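Local atomic coordinates of regulator of polyketide synthase expression (Bifidobacterium adolescentis, PDB entry 3ONQ), a protein that is of unknown function but carries a PucR-type helix-turn-helix domain and is probably a transcriptional regulator, perhaps of polyketide synthase expression. Residues H138-A152 against L165-A177. Numbering follows the deposited sequence.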
ATOM      1  N   HIS B 138       7.199   8.578   7.476  1.00 18.13           N
ATOM      2  CA  HIS B 138       8.423   8.669   6.690  1.00 23.97           C
ATOM      3  C   HIS B 138       9.444   9.634   7.317  1.00 22.66           C
ATOM      4  O   HIS B 138      10.620   9.297   7.467  1.00 27.09           O
ATOM      5  CB  HIS B 138       8.088   9.117   5.257  1.00 26.43           C
ATOM      6  CG  HIS B 138       9.236   9.008   4.307  1.00 32.68           C
ATOM      7  ND1 HIS B 138       9.101   9.157   2.943  1.00 28.00           N
ATOM      8  CD2 HIS B 138      10.557   8.760   4.525  1.00 30.28           C
ATOM      9  CE1 HIS B 138      10.276   8.999   2.362  1.00 27.92           C
ATOM     10  NE2 HIS B 138      11.176   8.758   3.302  1.00 24.48           N
ATOM     11  N   ALA B 139       8.998  10.836   7.667  1.00 23.46           N
ATOM     12  CA  ALA B 139       9.876  11.847   8.256  1.00 23.04           C
ATOM     13  C   ALA B 139      10.502  11.355   9.558  1.00 26.13           C
ATOM     14  O   ALA B 139      11.704  11.496   9.784  1.00 24.33           O
ATOM     15  CB  ALA B 139       9.107  13.167   8.496  1.00 19.70           C
ATOM     16  N   LEU B 140       9.686  10.784  10.430  1.00 21.46           N
ATOM     17  CA  LEU B 140      10.211  10.275  11.690  1.00 25.12           C
ATOM     18  C   LEU B 140      11.186   9.101  11.499  1.00 24.80           C
ATOM     19  O   LEU B 140      12.202   9.012  12.181  1.00 22.68           O
ATOM     20  CB  LEU B 140       9.074   9.900  12.634  1.00 25.06           C
ATOM     21  CG  LEU B 140       8.363  11.122  13.231  1.00 22.65           C
ATOM     22  CD1 LEU B 140       7.054  10.736  13.945  1.00 18.26           C
ATOM     23  CD2 LEU B 140       9.296  11.818  14.197  1.00 19.39           C
ATOM     24  N   ARG B 141      10.878   8.200  10.580  1.00 20.33           N
ATOM     25  CA  ARG B 141      11.743   7.053  10.378  1.00 18.57           C
ATOM     26  C   ARG B 141      13.070   7.428   9.694  1.00 22.27           C
ATOM     27  O   ARG B 141      14.130   6.985  10.121  1.00 23.41           O
ATOM     28  CB  ARG B 141      11.006   5.934   9.644  1.00 20.84           C
ATOM     29  CG  ARG B 141      10.004   5.212  10.550  1.00 26.81           C
ATOM     30  CD  ARG B 141       9.251   4.103   9.830  1.00 27.32           C
ATOM     31  NE  ARG B 141      10.116   3.046   9.308  1.00 21.66           N
ATOM     32  CZ  ARG B 141      10.480   1.966   9.996  1.00 26.76           C
ATOM     33  NH1 ARG B 141      10.065   1.801  11.245  1.00 33.32           N
ATOM     34  NH2 ARG B 141      11.259   1.046   9.439  1.00 22.16           N
ATOM     35  N   GLU B 142      13.032   8.260   8.660  1.00 21.12           N
ATOM     36  CA  GLU B 142      14.292   8.655   8.032  1.00 24.47           C
ATOM     37  C   GLU B 142      15.153   9.408   9.036  1.00 23.85           C
ATOM     38  O   GLU B 142      16.390   9.330   8.992  1.00 25.71           O
ATOM     39  CB  GLU B 142      14.078   9.470   6.750  1.00 19.59           C
ATOM     40  CG  GLU B 142      13.421  10.842   6.945  1.00 18.24           C
ATOM     41  CD  GLU B 142      12.869  11.396   5.629  1.00 24.99           C
ATOM     42  OE1 GLU B 142      13.427  11.081   4.558  1.00 26.63           O
ATOM     43  OE2 GLU B 142      11.863  12.131   5.659  1.00 26.64           O
ATOM     44  N   THR B 143      14.501  10.122   9.951  1.00 21.12           N
ATOM     45  CA  THR B 143      15.219  10.841  11.001  1.00 22.68           C
ATOM     46  C   THR B 143      15.853   9.847  11.979  1.00 25.27           C
ATOM     47  O   THR B 143      17.046   9.926  12.278  1.00 26.60           O
ATOM     48  CB  THR B 143      14.311  11.831  11.743  1.00 19.42           C
ATOM     49  OG1 THR B 143      13.885  12.857  10.836  1.00 22.13           O
ATOM     50  CG2 THR B 143      15.056  12.483  12.904  1.00 19.58           C
HETATM   51  N   MSE B 144      15.057   8.900  12.458  1.00 26.02           N
HETATM   52  CA  MSE B 144      15.576   7.839  13.319  1.00 21.82           C
HETATM   53  C   MSE B 144      16.778   7.107  12.690  1.00 24.88           C
HETATM   54  O   MSE B 144      17.829   6.982  13.310  1.00 19.56           O
HETATM   55  CB  MSE B 144      14.491   6.821  13.650  1.00 15.71           C
HETATM   56  CG  MSE B 144      15.046   5.513  14.297  1.00 23.16           C
HETATM   57 SE   MSE B 144      13.596   4.235  14.564  0.70 33.54          SE
HETATM   58  CE  MSE B 144      13.382   3.673  12.704  1.00 25.74           C
ATOM     59  N   PHE B 145      16.609   6.596  11.478  1.00 20.02           N
ATOM     60  CA  PHE B 145      17.690   5.860  10.822  1.00 25.29           C
ATOM     61  C   PHE B 145      18.939   6.715  10.545  1.00 25.34           C
ATOM     62  O   PHE B 145      20.061   6.217  10.646  1.00 24.08           O
ATOM     63  CB  PHE B 145      17.210   5.219   9.523  1.00 23.54           C
ATOM     64  CG  PHE B 145      16.444   3.933   9.714  1.00 25.53           C
ATOM     65  CD1 PHE B 145      17.079   2.796  10.181  1.00 23.67           C
ATOM     66  CD2 PHE B 145      15.103   3.853   9.361  1.00 25.29           C
ATOM     67  CE1 PHE B 145      16.389   1.596  10.329  1.00 23.23           C
ATOM     68  CE2 PHE B 145      14.404   2.673   9.506  1.00 27.03           C
ATOM     69  CZ  PHE B 145      15.041   1.540   9.991  1.00 28.19           C
ATOM     70  N   SER B 146      18.743   7.983  10.184  1.00 21.64           N
ATOM     71  CA  SER B 146      19.868   8.891   9.942  1.00 20.74           C
ATOM     72  C   SER B 146      20.684   9.087  11.210  1.00 24.75           C
ATOM     73  O   SER B 146      21.909   9.075  11.171  1.00 25.46           O
ATOM     74  CB  SER B 146      19.412  10.263   9.403  1.00 19.39           C
ATOM     75  OG  SER B 146      18.958  10.169   8.063  1.00 18.96           O
ATOM     76  N   LEU B 147      20.001   9.247  12.336  1.00 23.68           N
ATOM     77  CA  LEU B 147      20.694   9.474  13.596  1.00 20.83           C
ATOM     78  C   LEU B 147      21.452   8.218  14.006  1.00 25.47           C
ATOM     79  O   LEU B 147      22.561   8.314  14.501  1.00 26.51           O
ATOM     80  CB  LEU B 147      19.715   9.909  14.697  1.00 23.29           C
ATOM     81  CG  LEU B 147      19.119  11.320  14.530  1.00 27.03           C
ATOM     82  CD1 LEU B 147      17.939  11.559  15.495  1.00 23.93           C
ATOM     83  CD2 LEU B 147      20.173  12.425  14.711  1.00 24.60           C
ATOM     84  N   GLN B 148      20.858   7.044  13.797  1.00 22.73           N
ATOM     85  CA  GLN B 148      21.544   5.780  14.080  1.00 27.69           C
ATOM     86  C   GLN B 148      22.733   5.538  13.131  1.00 26.45           C
ATOM     87  O   GLN B 148      23.695   4.871  13.485  1.00 25.49           O
ATOM     88  CB  GLN B 148      20.565   4.602  14.000  1.00 30.77           C
ATOM     89  CG  GLN B 148      19.501   4.605  15.094  1.00 45.11           C
ATOM     90  CD  GLN B 148      18.655   3.344  15.100  1.00 63.83           C
ATOM     91  OE1 GLN B 148      18.191   2.888  14.051  1.00 63.89           O
ATOM     92  NE2 GLN B 148      18.454   2.769  16.289  1.00 70.56           N
ATOM     93  N   ALA B 149      22.648   6.080  11.924  1.00 25.39           N
ATOM     94  CA  ALA B 149      23.676   5.899  10.900  1.00 22.10           C
ATOM     95  C   ALA B 149      24.848   6.886  11.062  1.00 22.74           C
ATOM     96  O   ALA B 149      25.984   6.588  10.691  1.00 26.12           O
ATOM     97  CB  ALA B 149      23.038   6.051   9.505  1.00 19.03           C
ATOM     98  N   ALA B 150      24.564   8.049  11.630  1.00 22.56           N
ATOM     99  CA  ALA B 150      25.530   9.146  11.724  1.00 24.87           C
ATOM    100  C   ALA B 150      26.932   8.769  12.217  1.00 29.60           C
ATOM    101  O   ALA B 150      27.910   9.331  11.750  1.00 29.57           O
ATOM    102  CB  ALA B 150      24.963  10.287  12.566  1.00 23.25           C
ATOM    103  N   PRO B 151      27.041   7.829  13.167  1.00 27.85           N
ATOM    104  CA  PRO B 151      28.397   7.540  13.650  1.00 26.15           C
ATOM    105  C   PRO B 151      29.335   7.017  12.569  1.00 33.80           C
ATOM    106  O   PRO B 151      30.549   7.041  12.749  1.00 30.26           O
ATOM    107  CB  PRO B 151      28.167   6.475  14.730  1.00 29.17           C
ATOM    108  CG  PRO B 151      26.774   6.805  15.259  1.00 25.12           C
ATOM    109  CD  PRO B 151      26.004   7.198  14.008  1.00 25.58           C
ATOM    110  N   ALA B 152      28.786   6.552  11.455  1.00 25.76           N
ATOM    111  CA  ALA B 152      29.619   6.026  10.392  1.00 22.29           C
ATOM    112  C   ALA B 152      30.325   7.162   9.656  1.00 32.13           C
ATOM    113  O   ALA B 152      31.250   6.917   8.906  1.00 33.30           O
ATOM    114  CB  ALA B 152      28.793   5.203   9.415  1.00 22.14           C
ATOM    115  N   LEU B 165      22.948  10.015   4.431  1.00 26.44           N
ATOM    116  CA  LEU B 165      23.308   8.704   4.969  1.00 24.03           C
ATOM    117  C   LEU B 165      22.682   7.461   4.312  1.00 22.40           C
ATOM    118  O   LEU B 165      22.444   6.474   4.981  1.00 21.91           O
ATOM    119  CB  LEU B 165      23.074   8.687   6.472  1.00 25.64           C
ATOM    120  CG  LEU B 165      24.112   9.520   7.209  1.00 35.13           C
ATOM    121  CD1 LEU B 165      23.538  10.137   8.435  1.00 35.38           C
ATOM    122  CD2 LEU B 165      25.315   8.680   7.539  1.00 33.39           C
ATOM    123  N   LEU B 166      22.389   7.525   3.022  1.00 23.55           N
ATOM    124  CA  LEU B 166      21.651   6.447   2.357  1.00 24.80           C
ATOM    125  C   LEU B 166      22.245   5.053   2.568  1.00 23.75           C
ATOM    126  O   LEU B 166      21.547   4.133   3.003  1.00 26.24           O
ATOM    127  CB  LEU B 166      21.481   6.734   0.859  1.00 24.96           C
ATOM    128  CG  LEU B 166      20.447   7.801   0.516  1.00 27.17           C
ATOM    129  CD1 LEU B 166      20.294   7.967  -0.986  1.00 27.13           C
ATOM    130  CD2 LEU B 166      19.127   7.403   1.136  1.00 26.19           C
ATOM    131  N   PRO B 167      23.534   4.882   2.248  1.00 27.43           N
ATOM    132  CA  PRO B 167      24.033   3.505   2.354  1.00 22.15           C
ATOM    133  C   PRO B 167      24.023   2.969   3.790  1.00 20.13           C
ATOM    134  O   PRO B 167      23.613   1.823   4.010  1.00 24.03           O
ATOM    135  CB  PRO B 167      25.457   3.574   1.764  1.00 26.50           C
ATOM    136  CG  PRO B 167      25.781   5.037   1.600  1.00 29.70           C
ATOM    137  CD  PRO B 167      24.511   5.829   1.681  1.00 22.42           C
ATOM    138  N   GLU B 168      24.461   3.769   4.753  1.00 17.64           N
ATOM    139  CA  GLU B 168      24.444   3.316   6.140  1.00 18.35           C
ATOM    140  C   GLU B 168      23.005   3.013   6.602  1.00 27.59           C
ATOM    141  O   GLU B 168      22.760   2.032   7.317  1.00 23.03           O
ATOM    142  CB  GLU B 168      25.105   4.346   7.057  1.00 24.46           C
ATOM    143  CG  GLU B 168      26.590   4.531   6.802  1.00 26.63           C
ATOM    144  CD  GLU B 168      26.897   5.393   5.582  1.00 31.63           C
ATOM    145  OE1 GLU B 168      25.977   6.013   5.005  1.00 30.04           O
ATOM    146  OE2 GLU B 168      28.078   5.452   5.212  1.00 26.69           O
ATOM    147  N   ARG B 169      22.058   3.846   6.177  1.00 24.41           N
ATOM    148  CA  ARG B 169      20.655   3.597   6.485  1.00 21.72           C
ATOM    149  C   ARG B 169      20.199   2.293   5.859  1.00 24.75           C
ATOM    150  O   ARG B 169      19.524   1.488   6.503  1.00 25.76           O
ATOM    151  CB  ARG B 169      19.772   4.755   6.006  1.00 22.00           C
ATOM    152  CG  ARG B 169      19.900   6.006   6.875  1.00 22.44           C
ATOM    153  CD  ARG B 169      19.249   7.212   6.204  1.00 22.09           C
ATOM    154  NE  ARG B 169      17.882   6.909   5.778  1.00 24.43           N
ATOM    155  CZ  ARG B 169      17.168   7.687   4.971  1.00 25.16           C
ATOM    156  NH1 ARG B 169      17.685   8.836   4.534  1.00 19.22           N
ATOM    157  NH2 ARG B 169      15.936   7.331   4.613  1.00 26.24           N
ATOM    158  N   ALA B 170      20.566   2.081   4.600  1.00 23.97           N
ATOM    159  CA  ALA B 170      20.229   0.827   3.936  1.00 22.56           C
ATOM    160  C   ALA B 170      20.826  -0.372   4.676  1.00 24.00           C
ATOM    161  O   ALA B 170      20.148  -1.392   4.864  1.00 23.02           O
ATOM    162  CB  ALA B 170      20.654   0.852   2.471  1.00 22.06           C
ATOM    163  N   LEU B 171      22.072  -0.245   5.138  1.00 23.18           N
ATOM    164  CA  LEU B 171      22.697  -1.317   5.931  1.00 20.86           C
ATOM    165  C   LEU B 171      21.929  -1.618   7.230  1.00 24.50           C
ATOM    166  O   LEU B 171      21.969  -2.739   7.737  1.00 27.40           O
ATOM    167  CB  LEU B 171      24.155  -0.987   6.273  1.00 21.59           C
ATOM    168  CG  LEU B 171      25.150  -1.004   5.106  1.00 24.18           C
ATOM    169  CD1 LEU B 171      26.442  -0.310   5.507  1.00 17.61           C
ATOM    170  CD2 LEU B 171      25.406  -2.441   4.623  1.00 16.92           C
ATOM    171  N   LEU B 172      21.263  -0.609   7.783  1.00 21.08           N
ATOM    172  CA  LEU B 172      20.464  -0.795   9.003  1.00 24.06           C
ATOM    173  C   LEU B 172      19.090  -1.403   8.725  1.00 21.90           C
ATOM    174  O   LEU B 172      18.375  -1.784   9.650  1.00 25.72           O
ATOM    175  CB  LEU B 172      20.275   0.533   9.732  1.00 19.61           C
ATOM    176  CG  LEU B 172      21.542   1.124  10.358  1.00 22.29           C
ATOM    177  CD1 LEU B 172      21.220   2.499  10.979  1.00 22.21           C
ATOM    178  CD2 LEU B 172      22.102   0.173  11.402  1.00 28.41           C
ATOM    179  N   GLY B 173      18.714  -1.471   7.454  1.00 19.69           N
ATOM    180  CA  GLY B 173      17.457  -2.108   7.077  1.00 23.86           C
ATOM    181  C   GLY B 173      16.348  -1.107   6.772  1.00 26.68           C
ATOM    182  O   GLY B 173      15.186  -1.467   6.749  1.00 24.14           O
ATOM    183  N   ASP B 174      16.714   0.150   6.538  1.00 24.26           N
ATOM    184  CA  ASP B 174      15.759   1.202   6.201  1.00 21.81           C
ATOM    185  C   ASP B 174      15.288   1.082   4.749  1.00 29.16           C
ATOM    186  O   ASP B 174      16.007   1.451   3.831  1.00 24.75           O
ATOM    187  CB  ASP B 174      16.440   2.564   6.388  1.00 21.67           C
ATOM    188  CG  ASP B 174      15.514   3.735   6.096  1.00 28.59           C
ATOM    189  OD1 ASP B 174      14.325   3.496   5.776  1.00 25.36           O
ATOM    190  OD2 ASP B 174      15.981   4.897   6.212  1.00 22.03           O
ATOM    191  N   ASP B 175      14.068   0.584   4.566  0.54 25.39           N
ATOM    192  CA  ASP B 175      13.469   0.425   3.241  0.54 28.79           C
ATOM    193  C   ASP B 175      13.414   1.724   2.437  0.54 27.84           C
ATOM    194  O   ASP B 175      13.548   1.716   1.211  0.54 25.06           O
ATOM    195  CB  ASP B 175      12.062  -0.180   3.359  0.54 25.64           C
ATOM    196  CG  ASP B 175      12.089  -1.691   3.422  0.54 33.14           C
ATOM    197  OD1 ASP B 175      11.319  -2.274   4.214  0.54 40.55           O
ATOM    198  OD2 ASP B 175      12.891  -2.294   2.678  0.54 36.05           O
ATOM    199  N   TYR B 176      13.204   2.839   3.124  1.00 21.55           N
ATOM    200  CA  TYR B 176      13.180   4.139   2.448  1.00 22.78           C
ATOM    201  C   TYR B 176      14.542   4.388   1.773  1.00 26.96           C
ATOM    202  O   TYR B 176      14.605   4.893   0.650  1.00 23.58           O
ATOM    203  CB  TYR B 176      12.853   5.286   3.408  1.00 21.58           C
ATOM    204  CG  TYR B 176      11.406   5.347   3.854  1.00 26.00           C
ATOM    205  CD1 TYR B 176      10.392   5.633   2.954  1.00 30.46           C
ATOM    206  CD2 TYR B 176      11.062   5.130   5.181  1.00 30.08           C
ATOM    207  CE1 TYR B 176       9.066   5.699   3.367  1.00 32.57           C
ATOM    208  CE2 TYR B 176       9.744   5.181   5.605  1.00 31.59           C
ATOM    209  CZ  TYR B 176       8.752   5.472   4.696  1.00 35.72           C
ATOM    210  OH  TYR B 176       7.445   5.536   5.126  1.00 35.40           O
ATOM    211  N   ALA B 177      15.632   4.037   2.454  1.00 25.48           N
ATOM    212  CA  ALA B 177      16.963   4.272   1.887  1.00 22.27           C
ATOM    213  C   ALA B 177      17.235   3.321   0.726  1.00 22.15           C
ATOM    214  O   ALA B 177      17.806   3.726  -0.278  1.00 27.00           O
ATOM    215  CB  ALA B 177      18.041   4.145   2.945  1.00 21.08           C
TER
HETATM  216  O   HOH W   1      13.948   8.744   3.138  1.00 21.70           O
HETATM  217  O   HOH W   2      11.862   2.447   6.855  1.00 29.37           O
HETATM  218  O   HOH W   3      12.296  -0.485   6.694  1.00 30.26           O
HETATM  219  O   HOH W   4      19.943  10.432   5.186  1.00 19.04           O
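Tyr176 lays its ring flat against the imidazole of His138, a face-to-face stack with centroids 3.6 Å apart and planes only 7° from parallel. With its CG trans to the backbone N, His138 leaves NE2 in reach of a bridging water 2.8 Å from His138 NE2; this water donates to Glu142 OE1 and accepts from Arg169 NH2. A second flat pair forms at Phe145: Asp174 CB sits over the centre of the ring, 3.5 Å from its centroid, and the carboxylate is stacked above the ring with the planes 14° apart. The opposite ring face receives the methyl CE of selenomethionine Met144.

Arg169 fits as a knob among Glu142, Phe145, Ser146 and Ala149. Its CG packs on Phe145 CB and its CD against Ser146 OG, a floor of mixed character that suits a long chain with a polar end, while a bend at chi3 (51°) turns the guanidinium across Glu142 CB and edge-on to Asp174. There NE (2.8 Å) and NH2 (2.9 Å) both grip Asp174 OD2, forming a side-on salt bridge; the other oxygen, OD1, caps the helix beginning at Asp175 by accepting from Tyr176 N. Gly173, with positive phi, closes helix 166-172 in a Schellman motif that permits this sharp turn. Farther along, small Ala149 lets the helices, running roughly at right angles, come near enough for its CB to meet Glu168 CB at 3.6 Å, with Leu165 and Leu172 packed beside it.

Glu142 OE1 makes its salt bridge with Arg130 on strand 124-131. The contact joins sheet-packed helix 132-149 to helix 166-172 and the turn into helix 175-190. No direct hydrogen bond links the segments: stacking, apolar packing and water bridges hold them, and Arg169 and Asp174 probably largely balance each other's charge, as Arg130 does for Glu142.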